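Local coordinates for conserved hypothetical protein (Staphylococcus aureus subsp. aureus, PDB 1TSJ) that is of unknown function but belongs to the 3-demethylubiquinone-9 3-methyltransferase family of the glyoxalase clan, at residues T24-Y38 with G47-Q59. Residues are numbered along the deposited sequence; the frame is centred on the assembly and turned at random.
Sequences TSLFEDSEIITMAKY and GTVQHSIFTLNGQ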
ATOM      1  N   THR A  24       4.311  13.245  -9.773  1.00 24.13           N
ATOM      2  CA  THR A  24       3.071  13.862 -10.286  1.00 25.91           C
ATOM      3  C   THR A  24       3.412  14.956 -11.336  1.00 24.48           C
ATOM      4  O   THR A  24       2.832  15.063 -12.384  1.00 24.13           O
ATOM      5  CB  THR A  24       2.242  14.380  -8.942  1.00 27.91           C
ATOM      6  OG1 THR A  24       1.373  13.275  -8.406  1.00 32.25           O
ATOM      7  CG2 THR A  24       1.301  15.463  -9.339  1.00 34.37           C
ATOM      8  N   SER A  25       4.407  15.775 -11.014  1.00 26.15           N
ATOM      9  CA  SER A  25       4.875  16.951 -11.844  1.00 26.46           C
ATOM     10  C   SER A  25       5.547  16.500 -13.153  1.00 27.30           C
ATOM     11  O   SER A  25       5.193  16.959 -14.222  1.00 30.58           O
ATOM     12  CB  SER A  25       5.802  17.844 -10.985  1.00 26.33           C
ATOM     13  OG  SER A  25       5.076  18.292  -9.856  1.00 24.63           O
ATOM     14  N   LEU A  26       6.382  15.484 -13.080  1.00 27.50           N
ATOM     15  CA  LEU A  26       7.010  14.921 -14.292  1.00 26.31           C
ATOM     16  C   LEU A  26       6.219  14.127 -15.261  1.00 24.24           C
ATOM     17  O   LEU A  26       6.478  14.166 -16.420  1.00 22.76           O
ATOM     18  CB  LEU A  26       8.025  13.949 -13.820  1.00 26.40           C
ATOM     19  CG  LEU A  26       9.088  14.577 -12.991  1.00 28.96           C
ATOM     20  CD1 LEU A  26       9.947  13.416 -12.502  1.00 33.17           C
ATOM     21  CD2 LEU A  26       9.941  15.477 -13.860  1.00 29.88           C
ATOM     22  N   PHE A  27       5.412  13.251 -14.729  1.00 24.25           N
ATOM     23  CA  PHE A  27       4.700  12.259 -15.551  1.00 24.43           C
ATOM     24  C   PHE A  27       3.423  12.934 -15.918  1.00 28.40           C
ATOM     25  O   PHE A  27       2.869  13.708 -15.122  1.00 32.01           O
ATOM     26  CB  PHE A  27       4.323  10.893 -14.834  1.00 20.40           C
ATOM     27  CG  PHE A  27       5.485  10.092 -14.503  1.00 17.54           C
ATOM     28  CD1 PHE A  27       6.295  10.455 -13.471  1.00 15.62           C
ATOM     29  CD2 PHE A  27       5.879   9.038 -15.289  1.00 18.01           C
ATOM     30  CE1 PHE A  27       7.487   9.781 -13.180  1.00 15.27           C
ATOM     31  CE2 PHE A  27       7.057   8.341 -14.992  1.00 16.20           C
ATOM     32  CZ  PHE A  27       7.812   8.733 -13.904  1.00 16.48           C
ATOM     33  N   GLU A  28       2.907  12.539 -17.048  1.00 32.22           N
ATOM     34  CA  GLU A  28       1.897  13.214 -17.666  1.00 36.50           C
ATOM     35  C   GLU A  28       0.616  12.995 -16.989  1.00 37.00           C
ATOM     36  O   GLU A  28       0.206  13.867 -16.229  1.00 42.70           O
ATOM     37  CB  GLU A  28       1.795  12.816 -19.139  1.00 37.75           C
ATOM     38  CG  GLU A  28       2.730  13.612 -20.049  1.00 41.73           C
ATOM     39  CD  GLU A  28       2.353  13.456 -21.562  1.00 44.15           C
ATOM     40  OE1 GLU A  28       3.334  13.637 -22.343  1.00 50.90           O
ATOM     41  OE2 GLU A  28       1.130  13.114 -21.965  1.00 51.78           O
ATOM     42  N   ASP A  29      -0.114  11.967 -17.298  1.00 35.74           N
ATOM     43  CA  ASP A  29      -1.555  12.017 -16.995  1.00 34.67           C
ATOM     44  C   ASP A  29      -1.719  11.718 -15.507  1.00 33.32           C
ATOM     45  O   ASP A  29      -2.310  10.739 -15.108  1.00 34.48           O
ATOM     46  CB  ASP A  29      -2.237  10.977 -17.855  1.00 35.24           C
ATOM     47  CG  ASP A  29      -3.613  10.608 -17.397  1.00 39.38           C
ATOM     48  OD1 ASP A  29      -4.259  11.527 -16.803  1.00 47.91           O
ATOM     49  OD2 ASP A  29      -4.149   9.447 -17.642  1.00 42.54           O
ATOM     50  N   SER A  30      -1.210  12.570 -14.652  1.00 31.23           N
ATOM     51  CA  SER A  30      -1.033  12.181 -13.290  1.00 30.19           C
ATOM     52  C   SER A  30      -1.560  13.259 -12.293  1.00 28.20           C
ATOM     53  O   SER A  30      -1.819  14.299 -12.641  1.00 28.39           O
ATOM     54  CB  SER A  30       0.409  11.784 -13.165  1.00 29.41           C
ATOM     55  OG  SER A  30       1.087  12.936 -13.068  1.00 30.41           O
ATOM     56  N   GLU A  31      -1.881  12.910 -11.069  1.00 27.71           N
ATOM     57  CA  GLU A  31      -2.639  13.748 -10.193  1.00 25.19           C
ATOM     58  C   GLU A  31      -2.649  13.186  -8.774  1.00 24.11           C
ATOM     59  O   GLU A  31      -2.780  12.019  -8.561  1.00 22.17           O
ATOM     60  CB  GLU A  31      -4.030  13.780 -10.699  1.00 24.86           C
ATOM     61  CG  GLU A  31      -4.851  14.728  -9.858  1.00 28.81           C
ATOM     62  CD  GLU A  31      -6.333  14.793 -10.234  1.00 32.12           C
ATOM     63  OE1 GLU A  31      -6.751  13.959 -11.014  1.00 27.16           O
ATOM     64  OE2 GLU A  31      -7.076  15.675  -9.699  1.00 38.32           O
ATOM     65  N   ILE A  32      -2.533  14.041  -7.771  1.00 24.54           N
ATOM     66  CA  ILE A  32      -2.733  13.603  -6.441  1.00 24.12           C
ATOM     67  C   ILE A  32      -4.242  13.404  -6.182  1.00 25.45           C
ATOM     68  O   ILE A  32      -4.990  14.379  -6.198  1.00 25.92           O
ATOM     69  CB  ILE A  32      -2.125  14.567  -5.481  1.00 23.54           C
ATOM     70  CG1 ILE A  32      -0.623  14.347  -5.421  1.00 23.33           C
ATOM     71  CG2 ILE A  32      -2.596  14.278  -4.103  1.00 23.12           C
ATOM     72  CD1 ILE A  32       0.190  15.480  -4.685  1.00 22.12           C
ATOM     73  N   ILE A  33      -4.702  12.153  -5.982  1.00 25.23           N
ATOM     74  CA  ILE A  33      -6.055  12.040  -5.667  1.00 27.35           C
ATOM     75  C   ILE A  33      -6.382  12.108  -4.145  1.00 28.03           C
ATOM     76  O   ILE A  33      -7.426  12.499  -3.786  1.00 29.38           O
ATOM     77  CB  ILE A  33      -6.796  10.933  -6.504  1.00 28.50           C
ATOM     78  CG1 ILE A  33      -7.209   9.791  -5.652  1.00 29.63           C
ATOM     79  CG2 ILE A  33      -5.994  10.405  -7.733  1.00 29.78           C
ATOM     80  CD1 ILE A  33      -8.519  10.035  -4.896  1.00 33.52           C
ATOM     81  N   THR A  34      -5.474  11.875  -3.226  1.00 30.27           N
ATOM     82  CA  THR A  34      -5.806  11.724  -1.795  1.00 30.62           C
ATOM     83  C   THR A  34      -4.479  11.900  -1.104  1.00 33.31           C
ATOM     84  O   THR A  34      -3.477  11.236  -1.447  1.00 32.93           O
ATOM     85  CB  THR A  34      -6.345  10.266  -1.492  1.00 32.16           C
ATOM     86  OG1 THR A  34      -7.787  10.122  -1.792  1.00 32.77           O
ATOM     87  CG2 THR A  34      -6.095   9.748   0.024  1.00 32.12           C
HETATM   88  N   MSE A  35      -4.460  12.852  -0.181  1.00 35.95           N
HETATM   89  CA  MSE A  35      -3.470  12.936   0.780  1.00 39.89           C
HETATM   90  C   MSE A  35      -4.000  13.157   2.148  1.00 38.63           C
HETATM   91  O   MSE A  35      -4.727  14.136   2.368  1.00 41.27           O
HETATM   92  CB  MSE A  35      -2.652  14.127   0.467  1.00 41.01           C
HETATM   93  CG  MSE A  35      -1.535  13.822  -0.336  1.00 45.04           C
HETATM   94 SE   MSE A  35       0.107  14.614   0.326  1.00 52.99          SE
HETATM   95  CE  MSE A  35       1.321  13.728  -1.112  1.00 49.85           C
ATOM     96  N   ALA A  36      -3.551  12.354   3.111  1.00 37.66           N
ATOM     97  CA  ALA A  36      -3.909  12.553   4.488  1.00 36.43           C
ATOM     98  C   ALA A  36      -2.660  12.586   5.278  1.00 37.86           C
ATOM     99  O   ALA A  36      -1.867  11.695   5.133  1.00 38.93           O
ATOM    100  CB  ALA A  36      -4.809  11.511   4.959  1.00 35.12           C
ATOM    101  N   LYS A  37      -2.487  13.653   6.088  1.00 39.83           N
ATOM    102  CA  LYS A  37      -1.336  13.807   6.969  1.00 40.99           C
ATOM    103  C   LYS A  37      -1.614  13.343   8.383  1.00 42.50           C
ATOM    104  O   LYS A  37      -2.796  13.248   8.819  1.00 45.32           O
ATOM    105  CB  LYS A  37      -0.959  15.244   7.090  1.00 41.42           C
ATOM    106  CG  LYS A  37      -1.027  16.111   5.838  1.00 42.26           C
ATOM    107  CD  LYS A  37      -0.157  15.633   4.716  1.00 45.01           C
ATOM    108  CE  LYS A  37       0.351  16.818   3.819  1.00 45.74           C
ATOM    109  NZ  LYS A  37       1.543  17.527   4.432  1.00 48.15           N
ATOM    110  N   TYR A  38      -0.569  13.094   9.129  1.00 43.10           N
ATOM    111  CA  TYR A  38      -0.731  12.865  10.557  1.00 45.59           C
ATOM    112  C   TYR A  38      -0.997  14.108  11.424  1.00 47.26           C
ATOM    113  O   TYR A  38      -0.237  15.114  11.341  1.00 48.31           O
ATOM    114  CB  TYR A  38       0.518  12.218  11.117  1.00 46.41           C
ATOM    115  CG  TYR A  38       0.652  10.758  10.679  1.00 47.62           C
ATOM    116  CD1 TYR A  38       1.806  10.365   9.960  1.00 46.88           C
ATOM    117  CD2 TYR A  38      -0.369   9.770  11.041  1.00 44.69           C
ATOM    118  CE1 TYR A  38       1.963   9.153   9.584  1.00 46.51           C
ATOM    119  CE2 TYR A  38      -0.237   8.514  10.660  1.00 44.56           C
ATOM    120  CZ  TYR A  38       0.951   8.221   9.909  1.00 47.98           C
ATOM    121  OH  TYR A  38       1.197   6.972   9.413  1.00 51.65           O
ATOM    122  N   GLY A  47       2.165  16.204  10.004  1.00 49.78           N
ATOM    123  CA  GLY A  47       2.532  16.853   8.748  1.00 47.77           C
ATOM    124  C   GLY A  47       3.042  15.801   7.767  1.00 46.27           C
ATOM    125  O   GLY A  47       2.996  15.999   6.527  1.00 46.79           O
ATOM    126  N   THR A  48       3.448  14.656   8.293  1.00 43.48           N
ATOM    127  CA  THR A  48       3.714  13.514   7.449  1.00 42.59           C
ATOM    128  C   THR A  48       2.529  12.854   6.755  1.00 41.02           C
ATOM    129  O   THR A  48       1.407  12.957   7.233  1.00 42.41           O
ATOM    130  CB  THR A  48       4.422  12.475   8.249  1.00 43.32           C
ATOM    131  OG1 THR A  48       5.706  13.030   8.606  1.00 43.36           O
ATOM    132  CG2 THR A  48       4.798  11.275   7.312  1.00 46.02           C
ATOM    133  N   VAL A  49       2.767  12.166   5.626  1.00 38.68           N
ATOM    134  CA  VAL A  49       1.667  11.521   4.892  1.00 35.31           C
ATOM    135  C   VAL A  49       1.282  10.237   5.594  1.00 33.83           C
ATOM    136  O   VAL A  49       2.121   9.465   5.984  1.00 31.51           O
ATOM    137  CB  VAL A  49       2.040  11.312   3.440  1.00 33.71           C
ATOM    138  CG1 VAL A  49       0.989  10.560   2.802  1.00 34.75           C
ATOM    139  CG2 VAL A  49       2.141  12.630   2.800  1.00 30.98           C
ATOM    140  N   GLN A  50       0.007  10.055   5.789  1.00 33.61           N
ATOM    141  CA  GLN A  50      -0.524   8.839   6.349  1.00 36.05           C
ATOM    142  C   GLN A  50      -1.043   8.052   5.221  1.00 35.44           C
ATOM    143  O   GLN A  50      -0.992   6.858   5.195  1.00 34.98           O
ATOM    144  CB  GLN A  50      -1.725   9.158   7.210  1.00 36.63           C
ATOM    145  CG  GLN A  50      -2.530   7.984   7.857  1.00 39.36           C
ATOM    146  CD  GLN A  50      -3.657   8.590   8.816  1.00 43.92           C
ATOM    147  OE1 GLN A  50      -4.074   7.932   9.855  1.00 55.69           O
ATOM    148  NE2 GLN A  50      -4.107   9.884   8.531  1.00 49.74           N
ATOM    149  N   HIS A  51      -1.633   8.738   4.284  1.00 36.06           N
ATOM    150  CA  HIS A  51      -2.226   8.002   3.235  1.00 37.44           C
ATOM    151  C   HIS A  51      -2.209   8.937   2.008  1.00 36.02           C
ATOM    152  O   HIS A  51      -2.738  10.030   2.119  1.00 36.13           O
ATOM    153  CB  HIS A  51      -3.658   7.556   3.669  1.00 39.39           C
ATOM    154  CG  HIS A  51      -4.432   6.773   2.601  1.00 47.64           C
ATOM    155  ND1 HIS A  51      -5.709   7.162   2.153  1.00 53.01           N
ATOM    156  CD2 HIS A  51      -4.117   5.610   1.909  1.00 52.15           C
ATOM    157  CE1 HIS A  51      -6.132   6.275   1.244  1.00 54.30           C
ATOM    158  NE2 HIS A  51      -5.199   5.321   1.088  1.00 54.91           N
ATOM    159  N   SER A  52      -1.621   8.489   0.869  1.00 33.93           N
ATOM    160  CA  SER A  52      -1.721   9.172  -0.448  1.00 31.56           C
ATOM    161  C   SER A  52      -2.079   8.159  -1.511  1.00 28.82           C
ATOM    162  O   SER A  52      -1.580   7.099  -1.552  1.00 26.90           O
ATOM    163  CB  SER A  52      -0.376   9.863  -0.865  1.00 32.67           C
ATOM    164  OG  SER A  52      -0.571  10.961  -1.799  1.00 35.61           O
ATOM    165  N   ILE A  53      -2.944   8.569  -2.406  1.00 27.06           N
ATOM    166  CA  ILE A  53      -3.223   7.862  -3.603  1.00 25.21           C
ATOM    167  C   ILE A  53      -3.053   8.859  -4.739  1.00 23.74           C
ATOM    168  O   ILE A  53      -3.716   9.880  -4.784  1.00 24.41           O
ATOM    169  CB  ILE A  53      -4.637   7.374  -3.591  1.00 24.82           C
ATOM    170  CG1 ILE A  53      -4.814   6.362  -2.505  1.00 23.69           C
ATOM    171  CG2 ILE A  53      -5.002   6.768  -4.892  1.00 24.14           C
ATOM    172  CD1 ILE A  53      -6.175   5.948  -2.409  1.00 21.82           C
ATOM    173  N   PHE A  54      -2.200   8.521  -5.681  1.00 21.26           N
ATOM    174  CA  PHE A  54      -1.926   9.385  -6.775  1.00 18.92           C
ATOM    175  C   PHE A  54      -1.908   8.590  -8.062  1.00 19.60           C
ATOM    176  O   PHE A  54      -1.856   7.385  -8.085  1.00 19.31           O
ATOM    177  CB  PHE A  54      -0.663  10.174  -6.445  1.00 16.36           C
ATOM    178  CG  PHE A  54       0.573   9.355  -6.194  1.00 14.82           C
ATOM    179  CD1 PHE A  54       0.820   8.761  -5.028  1.00 17.69           C
ATOM    180  CD2 PHE A  54       1.539   9.191  -7.182  1.00 14.56           C
ATOM    181  CE1 PHE A  54       2.042   7.941  -4.901  1.00 16.81           C
ATOM    182  CE2 PHE A  54       2.640   8.487  -7.013  1.00 11.77           C
ATOM    183  CZ  PHE A  54       2.905   7.867  -5.912  1.00 13.36           C
ATOM    184  N   THR A  55      -1.967   9.297  -9.137  1.00 21.06           N
ATOM    185  CA  THR A  55      -1.866   8.773 -10.501  1.00 22.36           C
ATOM    186  C   THR A  55      -0.534   9.141 -11.166  1.00 22.16           C
ATOM    187  O   THR A  55       0.040  10.153 -10.841  1.00 21.70           O
ATOM    188  CB  THR A  55      -3.014   9.423 -11.246  1.00 23.36           C
ATOM    189  OG1 THR A  55      -4.229   8.832 -10.763  1.00 27.43           O
ATOM    190  CG2 THR A  55      -3.083   8.977 -12.548  1.00 27.48           C
ATOM    191  N   LEU A  56      -0.013   8.271 -12.050  1.00 22.58           N
ATOM    192  CA  LEU A  56       1.111   8.546 -12.933  1.00 21.31           C
ATOM    193  C   LEU A  56       0.707   7.852 -14.198  1.00 22.60           C
ATOM    194  O   LEU A  56       0.633   6.605 -14.181  1.00 24.59           O
ATOM    195  CB  LEU A  56       2.417   7.886 -12.496  1.00 19.64           C
ATOM    196  CG  LEU A  56       2.971   8.236 -11.127  1.00 20.19           C
ATOM    197  CD1 LEU A  56       4.414   7.645 -10.753  1.00 18.29           C
ATOM    198  CD2 LEU A  56       3.046   9.619 -11.008  1.00 20.08           C
ATOM    199  N   ASN A  57       0.512   8.606 -15.269  1.00 23.03           N
ATOM    200  CA  ASN A  57      -0.006   8.096 -16.522  1.00 24.50           C
ATOM    201  C   ASN A  57      -1.259   7.376 -16.371  1.00 23.76           C
ATOM    202  O   ASN A  57      -1.445   6.386 -16.908  1.00 24.87           O
ATOM    203  CB  ASN A  57       1.042   7.227 -17.193  1.00 26.81           C
ATOM    204  CG  ASN A  57       2.229   8.083 -17.620  1.00 33.33           C
ATOM    205  OD1 ASN A  57       2.171   8.637 -18.757  1.00 41.47           O
ATOM    206  ND2 ASN A  57       3.177   8.397 -16.685  1.00 34.81           N
ATOM    207  N   GLY A  58      -2.114   7.853 -15.526  1.00 24.27           N
ATOM    208  CA  GLY A  58      -3.397   7.198 -15.262  1.00 24.26           C
ATOM    209  C   GLY A  58      -3.326   5.918 -14.435  1.00 23.65           C
ATOM    210  O   GLY A  58      -4.341   5.188 -14.281  1.00 26.88           O
ATOM    211  N   GLN A  59      -2.166   5.632 -13.909  1.00 20.83           N
ATOM    212  CA  GLN A  59      -2.013   4.452 -13.086  1.00 19.75           C
ATOM    213  C   GLN A  59      -1.887   4.858 -11.660  1.00 19.14           C
ATOM    214  O   GLN A  59      -1.077   5.747 -11.297  1.00 20.56           O
ATOM    215  CB  GLN A  59      -0.716   3.719 -13.432  1.00 19.54           C
ATOM    216  CG  GLN A  59      -0.775   3.230 -14.811  1.00 18.79           C
ATOM    217  CD  GLN A  59       0.518   2.666 -15.334  1.00 20.89           C
ATOM    218  OE1 GLN A  59       1.157   1.794 -14.704  1.00 20.39           O
ATOM    219  NE2 GLN A  59       0.896   3.125 -16.559  1.00 24.91           N
TER
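Q50 meets the Y38 ring at one end of an antiparallel hairpin in which strand 31-37 pairs with strand 49-56. CB lies over one face, 4.0 Å from the ring centroid, in a CH-pi contact, and 3.3 Å from A36 O. With CG anti to the backbone N (chi1 176°), the extended chain leads away past the ring's CE2 side: CG lies just outside the rim, 3.7 Å from Y38 CE2; CD and OE1 stay near the same CE2, while NE2 touches K37 O at 3.6 Å. T48 CB meets the ring at its edge, in plane.

The backbone of the pair is a worked example of the classic beta bulge, here used twice. Q50 and H51 both face A36, whose carbonyl O accepts from Q50 N (2.6 Å) and from H51 N (3.1 Å). Further along, I33 and T34 both face I53, and I33 N donates to I53 O at 2.8 Å.

The face carrying I32 and M35 packs on V20 of helix 16-26, and M35 SE meets V49 CG2 at 3.8 Å. K37 NZ donates a hydrogen bond to G47 O and forms a salt bridge with E17 of that helix. Strand 59-64 pairs with the other edge of strand 49-56. The hairpin thus supplies the second and third strands of a beta-alpha-beta-beta-beta module, as in the glyoxalase clan.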